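PDB 4IYK: uncharacterized protein from Bacteroides uniformis, which is of unknown function but may bind carbohydrate, pairing a transthyretin-like N-terminal domain with an E-set-like C-terminal domain. Local coordinates for residues 24-29 and 106-111; 125-130 and 201-206. All coordinates share one frame; numbering follows the deposited sequence.

Contact 1: 24-29 and 106-111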
loop_
_atom_site.group_PDB
_atom_site.type_symbol
_atom_site.label_atom_id
_atom_site.label_comp_id
_atom_site.label_asym_id
_atom_site.label_seq_id
_atom_site.Cartn_x
_atom_site.Cartn_y
_atom_site.Cartn_z
ATOM N N GLU A 24 -6.807 -10.104 -6.730
ATOM C CA GLU A 24 -7.370 -11.181 -7.554
ATOM C C GLU A 24 -8.552 -11.892 -6.837
ATOM O O GLU A 24 -9.492 -12.345 -7.507
ATOM C CB GLU A 24 -6.239 -12.191 -7.893
ATOM C CG GLU A 24 -6.649 -13.643 -8.095
ATOM C CD GLU A 24 -5.747 -14.623 -7.370
ATOM O OE1 GLU A 24 -5.916 -14.800 -6.139
ATOM O OE2 GLU A 24 -4.839 -15.181 -8.027
ATOM N N GLN A 25 -8.497 -11.991 -5.483
ATOM C CA GLN A 25 -9.531 -12.686 -4.718
ATOM C C GLN A 25 -10.730 -11.793 -4.406
ATOM O O GLN A 25 -11.840 -12.199 -4.702
ATOM C CB GLN A 25 -8.956 -13.289 -3.426
ATOM C CG GLN A 25 -9.922 -14.203 -2.658
ATOM C CD GLN A 25 -9.315 -14.656 -1.347
ATOM O OE1 GLN A 25 -8.441 -15.529 -1.310
ATOM N NE2 GLN A 25 -9.746 -14.058 -0.240
ATOM N N THR A 26 -10.521 -10.622 -3.785
ATOM C CA THR A 26 -11.610 -9.736 -3.360
ATOM C C THR A 26 -12.055 -8.681 -4.407
ATOM O O THR A 26 -13.103 -8.071 -4.215
ATOM C CB THR A 26 -11.214 -8.981 -2.073
ATOM O OG1 THR A 26 -10.223 -7.994 -2.378
ATOM C CG2 THR A 26 -10.741 -9.904 -0.955
ATOM N N GLY A 27 -11.223 -8.402 -5.414
ATOM C CA GLY A 27 -11.512 -7.363 -6.404
ATOM C C GLY A 27 -11.325 -5.935 -5.909
ATOM O O GLY A 27 -11.611 -4.987 -6.647
ATOM N N GLU A 28 -10.853 -5.768 -4.653
ATOM C CA GLU A 28 -10.636 -4.470 -4.018
ATOM C C GLU A 28 -9.320 -3.863 -4.471
ATOM O O GLU A 28 -8.403 -4.606 -4.825
ATOM C CB GLU A 28 -10.633 -4.616 -2.480
ATOM C CG GLU A 28 -12.026 -4.711 -1.865
ATOM C CD GLU A 28 -12.104 -5.006 -0.376
ATOM O OE1 GLU A 28 -11.116 -4.748 0.347
ATOM O OE2 GLU A 28 -13.171 -5.484 0.072
ATOM N N LEU A 29 -9.217 -2.509 -4.448
ATOM C CA LEU A 29 -7.965 -1.822 -4.783
ATOM C C LEU A 29 -6.868 -2.263 -3.815
ATOM O O LEU A 29 -7.147 -2.430 -2.619
ATOM C CB LEU A 29 -8.149 -0.290 -4.678
ATOM C CG LEU A 29 -8.792 0.413 -5.863
ATOM C CD1 LEU A 29 -9.313 1.812 -5.461
ATOM C CD2 LEU A 29 -7.810 0.508 -7.032
ATOM N N TYR A 106 0.565 -9.789 -0.047
ATOM C CA TYR A 106 1.132 -10.677 0.974
ATOM C C TYR A 106 0.187 -10.761 2.165
ATOM O O TYR A 106 -0.022 -11.827 2.729
ATOM C CB TYR A 106 2.527 -10.185 1.407
ATOM C CG TYR A 106 3.525 -10.135 0.270
ATOM C CD1 TYR A 106 3.732 -11.245 -0.551
ATOM C CD2 TYR A 106 4.273 -8.988 0.021
ATOM C CE1 TYR A 106 4.635 -11.204 -1.609
ATOM C CE2 TYR A 106 5.183 -8.934 -1.035
ATOM C CZ TYR A 106 5.358 -10.048 -1.848
ATOM O OH TYR A 106 6.246 -10.019 -2.896
ATOM N N ILE A 107 -0.419 -9.624 2.516
ATOM C CA ILE A 107 -1.346 -9.487 3.632
ATOM C C ILE A 107 -2.561 -8.653 3.214
ATOM O O ILE A 107 -2.401 -7.620 2.560
ATOM C CB ILE A 107 -0.612 -8.813 4.851
ATOM C CG1 ILE A 107 0.514 -9.723 5.413
ATOM C CG2 ILE A 107 -1.612 -8.371 5.963
ATOM C CD1 ILE A 107 1.367 -9.081 6.458
ATOM N N ARG A 108 -3.759 -9.054 3.695
ATOM C CA ARG A 108 -4.993 -8.278 3.553
ATOM C C ARG A 108 -5.367 -7.731 4.927
ATOM O O ARG A 108 -5.396 -8.501 5.883
ATOM C CB ARG A 108 -6.136 -9.158 3.007
ATOM C CG ARG A 108 -5.988 -9.572 1.569
ATOM C CD ARG A 108 -7.145 -10.466 1.105
ATOM N NE ARG A 108 -6.884 -10.894 -0.268
ATOM C CZ ARG A 108 -6.384 -12.062 -0.636
ATOM N NH1 ARG A 108 -6.206 -13.029 0.259
ATOM N NH2 ARG A 108 -6.119 -12.302 -1.915
ATOM N N VAL A 109 -5.634 -6.418 5.054
ATOM C CA VAL A 109 -6.078 -5.876 6.344
ATOM C C VAL A 109 -7.593 -6.039 6.391
ATOM O O VAL A 109 -8.284 -5.556 5.494
ATOM C CB VAL A 109 -5.636 -4.427 6.620
ATOM C CG1 VAL A 109 -6.147 -3.964 7.974
ATOM C CG2 VAL A 109 -4.121 -4.293 6.550
ATOM N N LYS A 110 -8.100 -6.731 7.412
ATOM C CA LYS A 110 -9.533 -6.994 7.509
ATOM C C LYS A 110 -10.215 -6.193 8.608
ATOM O O LYS A 110 -9.648 -5.969 9.684
ATOM C CB LYS A 110 -9.813 -8.493 7.724
ATOM C CG LYS A 110 -9.182 -9.424 6.673
ATOM C CD LYS A 110 -9.583 -9.108 5.213
ATOM C CE LYS A 110 -10.979 -9.546 4.820
ATOM N NZ LYS A 110 -11.289 -9.172 3.414
ATOM N N SER A 111 -11.489 -5.829 8.334
ATOM C CA SER A 111 -12.361 -5.050 9.211
ATOM C C SER A 111 -11.604 -3.828 9.806
ATOM O O SER A 111 -11.629 -3.653 11.026
ATOM C CB SER A 111 -12.920 -5.950 10.312
ATOM O OG SER A 111 -13.658 -7.014 9.735
HETATM O O HOH W 1 -5.313 -15.368 -0.889
#
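Gln25 holds CG trans to its backbone N (chi1 -172°) and stays extended to the amide, while Arg108 turns CG trans to its carbonyl carbon and runs straight on to NE; the two side chains meet at about a right angle. The Gln25 amide lies stacked over one face of the Arg108 guanidinium, the planes 28° apart, with Gln25 NE2 displaced toward the rim, 3.7 Å from Arg108 NH1. Nearer the backbone, Gln25 CB sits 3.4 Å from Arg108 NH2. Methyl CG2 of Thr26 comes at the guanidinium obliquely, 4.0 Å from Arg108 NE.

No direct hydrogen bond joins the two segments. Instead, water 1 lies in the guanidinium plane at its edge: it accepts from Arg108 NH1 at 2.8 Å and donates to Gln25 OE1 at 3.2 Å. The main charge partners of Arg108 stand outside, Asp23 at NE and Glu128 at NH1, and these salt bridges probably fix the rotation of the group under the amide. Asp23 also accepts from the backbone N of Gln25 and Thr26, tying the loop to the same carboxylate.

The loop is shaped locally as well, since Glu28 N donates to Thr26 OG1 (3.2 Å, 162°). This is an ST turn, set where a loop of the transthyretin-like domain meets an edge strand of the E-set-like domain through an amide-guanidinium stack.

Contact 2: 125-130 and 201-206; sequences FSLEAG and IGALAD
Ile201 plants its CG2 methyl over the middle of the Phe125 ring, 3.6 Å from the ring centroid and only 5° off the ring normal, a CH-pi contact made squarely on the face. All six ring carbons therefore lie at similar range from this methyl, with Phe125 CE1 the nearest at 3.7 Å. The other branch of Ile201 reaches past the rim, where CD1 comes 3.8 Å from Phe125 CD1. Two residues along, Leu127 and Ala203 make a smaller contact through single methyl groups, Leu127 CD2 to Ala203 CB at 3.9 Å.

The torsions explain how the ring is presented. Phe125 has CG between its backbone N and carbonyl carbon (chi1 58°), and chi2 of -82° turns the flat of the ring to Ile201. On the facing strand, Ile201 CG2 is trans to the backbone N, and both side chains leave their backbones toward one another. With the ring of Phe125 cut back to an alanine, the Ile201 CG2 methyl would probably lose the aromatic face it rests on and a gap would open between the two strands.

The backbones stay well apart, CA to CA 8.3 Å between Leu127 and Ala203, and no hydrogen bond passes between the segments: two sheets are packed face to face through alternate residues, as in a beta sandwich. Further out, Ile139 touches both Phe125 and Leu127, and Leu180 meets Phe125. Pairing with Tyr178 on one flank and with Arg108 and Lys110 on the other makes strand 120-129 the middle one of its three-stranded sheet, while strand 196-206 lies between strands 135-144 and 216-224 in the sheet across the core.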
loop_
_atom_site.group_PDB
_atom_site.type_symbol
_atom_site.label_atom_id
_atom_site.label_comp_id
_atom_site.label_asym_id
_atom_site.label_seq_id
_atom_site.Cartn_x
_atom_site.Cartn_y
_atom_site.Cartn_z
ATOM N N PHE A 125 -8.205 -4.004 13.926
ATOM C CA PHE A 125 -8.182 -4.734 12.666
ATOM C C PHE A 125 -7.733 -6.181 12.854
ATOM O O PHE A 125 -7.194 -6.566 13.893
ATOM C CB PHE A 125 -7.226 -4.027 11.636
ATOM C CG PHE A 125 -5.789 -3.866 12.093
ATOM C CD1 PHE A 125 -5.416 -2.815 12.929
ATOM C CD2 PHE A 125 -4.808 -4.771 11.696
ATOM C CE1 PHE A 125 -4.089 -2.679 13.361
ATOM C CE2 PHE A 125 -3.476 -4.615 12.113
ATOM C CZ PHE A 125 -3.128 -3.567 12.932
ATOM N N SER A 126 -7.948 -6.963 11.805
ATOM C CA SER A 126 -7.525 -8.339 11.646
ATOM C C SER A 126 -6.670 -8.416 10.401
ATOM O O SER A 126 -6.677 -7.489 9.588
ATOM C CB SER A 126 -8.740 -9.266 11.542
ATOM O OG SER A 126 -9.244 -9.536 12.838
ATOM N N LEU A 127 -5.974 -9.537 10.220
ATOM C CA LEU A 127 -5.100 -9.760 9.074
ATOM C C LEU A 127 -5.340 -11.120 8.480
ATOM O O LEU A 127 -5.668 -12.075 9.189
ATOM C CB LEU A 127 -3.608 -9.617 9.441
ATOM C CG LEU A 127 -3.155 -8.266 10.020
ATOM C CD1 LEU A 127 -1.724 -8.345 10.500
ATOM C CD2 LEU A 127 -3.286 -7.143 9.024
ATOM N N GLU A 128 -5.146 -11.199 7.171
ATOM C CA GLU A 128 -5.292 -12.411 6.397
ATOM C C GLU A 128 -4.051 -12.554 5.521
ATOM O O GLU A 128 -3.626 -11.594 4.892
ATOM C CB GLU A 128 -6.586 -12.291 5.592
ATOM C CG GLU A 128 -6.976 -13.474 4.750
ATOM C CD GLU A 128 -8.243 -13.154 3.979
ATOM O OE1 GLU A 128 -9.260 -12.803 4.622
ATOM O OE2 GLU A 128 -8.195 -13.177 2.727
ATOM N N ALA A 129 -3.448 -13.736 5.511
ATOM C CA ALA A 129 -2.269 -13.991 4.689
ATOM C C ALA A 129 -2.685 -14.270 3.237
ATOM O O ALA A 129 -3.679 -14.971 3.018
ATOM C CB ALA A 129 -1.489 -15.171 5.250
ATOM N N GLY A 130 -1.925 -13.716 2.278
ATOM C CA GLY A 130 -2.116 -13.927 0.842
ATOM C C GLY A 130 -1.875 -15.375 0.460
ATOM O O GLY A 130 -2.586 -15.925 -0.382
ATOM N N ILE A 201 -3.622 2.202 8.532
ATOM C CA ILE A 201 -3.105 0.951 9.095
ATOM C C ILE A 201 -2.219 0.305 8.029
ATOM O O ILE A 201 -2.684 0.142 6.904
ATOM C CB ILE A 201 -4.255 -0.023 9.485
ATOM C CG1 ILE A 201 -5.144 0.553 10.588
ATOM C CG2 ILE A 201 -3.693 -1.447 9.868
ATOM C CD1 ILE A 201 -6.581 -0.040 10.607
ATOM N N GLY A 202 -1.004 -0.081 8.407
ATOM C CA GLY A 202 -0.073 -0.811 7.563
ATOM C C GLY A 202 0.361 -2.128 8.199
ATOM O O GLY A 202 0.462 -2.234 9.425
ATOM N N ALA A 203 0.649 -3.133 7.375
ATOM C CA ALA A 203 1.146 -4.431 7.837
ATOM C C ALA A 203 2.225 -4.896 6.901
ATOM O O ALA A 203 2.003 -4.965 5.694
ATOM C CB ALA A 203 0.025 -5.463 7.918
ATOM N N LEU A 204 3.416 -5.147 7.460
ATOM C CA LEU A 204 4.602 -5.580 6.732
ATOM C C LEU A 204 4.802 -7.092 6.901
ATOM O O LEU A 204 5.023 -7.592 8.009
ATOM C CB LEU A 204 5.861 -4.790 7.184
ATOM C CG LEU A 204 7.171 -5.088 6.398
ATOM C CD1 LEU A 204 7.059 -4.655 4.933
ATOM C CD2 LEU A 204 8.401 -4.418 7.082
ATOM N N ALA A 205 4.738 -7.814 5.787
ATOM C CA ALA A 205 4.939 -9.272 5.777
ATOM C C ALA A 205 6.419 -9.642 5.735
ATOM O O ALA A 205 7.261 -8.811 5.425
ATOM C CB ALA A 205 4.231 -9.888 4.576
ATOM N N ASP A 206 6.699 -10.919 5.995
ATOM C CA ASP A 206 7.988 -11.589 5.889
ATOM C C ASP A 206 7.751 -12.768 4.917
ATOM O O ASP A 206 6.911 -13.633 5.196
ATOM C CB ASP A 206 8.466 -11.994 7.290
ATOM C CG ASP A 206 9.721 -12.848 7.325
ATOM O OD1 ASP A 206 10.615 -12.634 6.472
ATOM O OD2 ASP A 206 9.818 -13.708 8.217
#

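Contact 1 joins the two domains, and contact 2 fills the interior of the second; their centres lie about 10 Å apart. Strand 107-117 connects them, because it pairs with strand 120-129: Lys110 N lies 2.7 Å from Ser126 O, a probable hydrogen bond, and another from Gly130 N to Tyr106 O, also 2.7 Å, extends the pairing just beyond the strand ends. Side chains alternate along these strands, so Arg108 and Glu128 turn to the domain boundary while Ile107 and Leu127 turn inward. There Ile107 CD1 packs 3.5 Å from Ala205 CB, bringing segment 106-111 against the strand of segment 201-206. Thus the interdomain contact is built on the outer side of the sheet whose inner side forms contact 2.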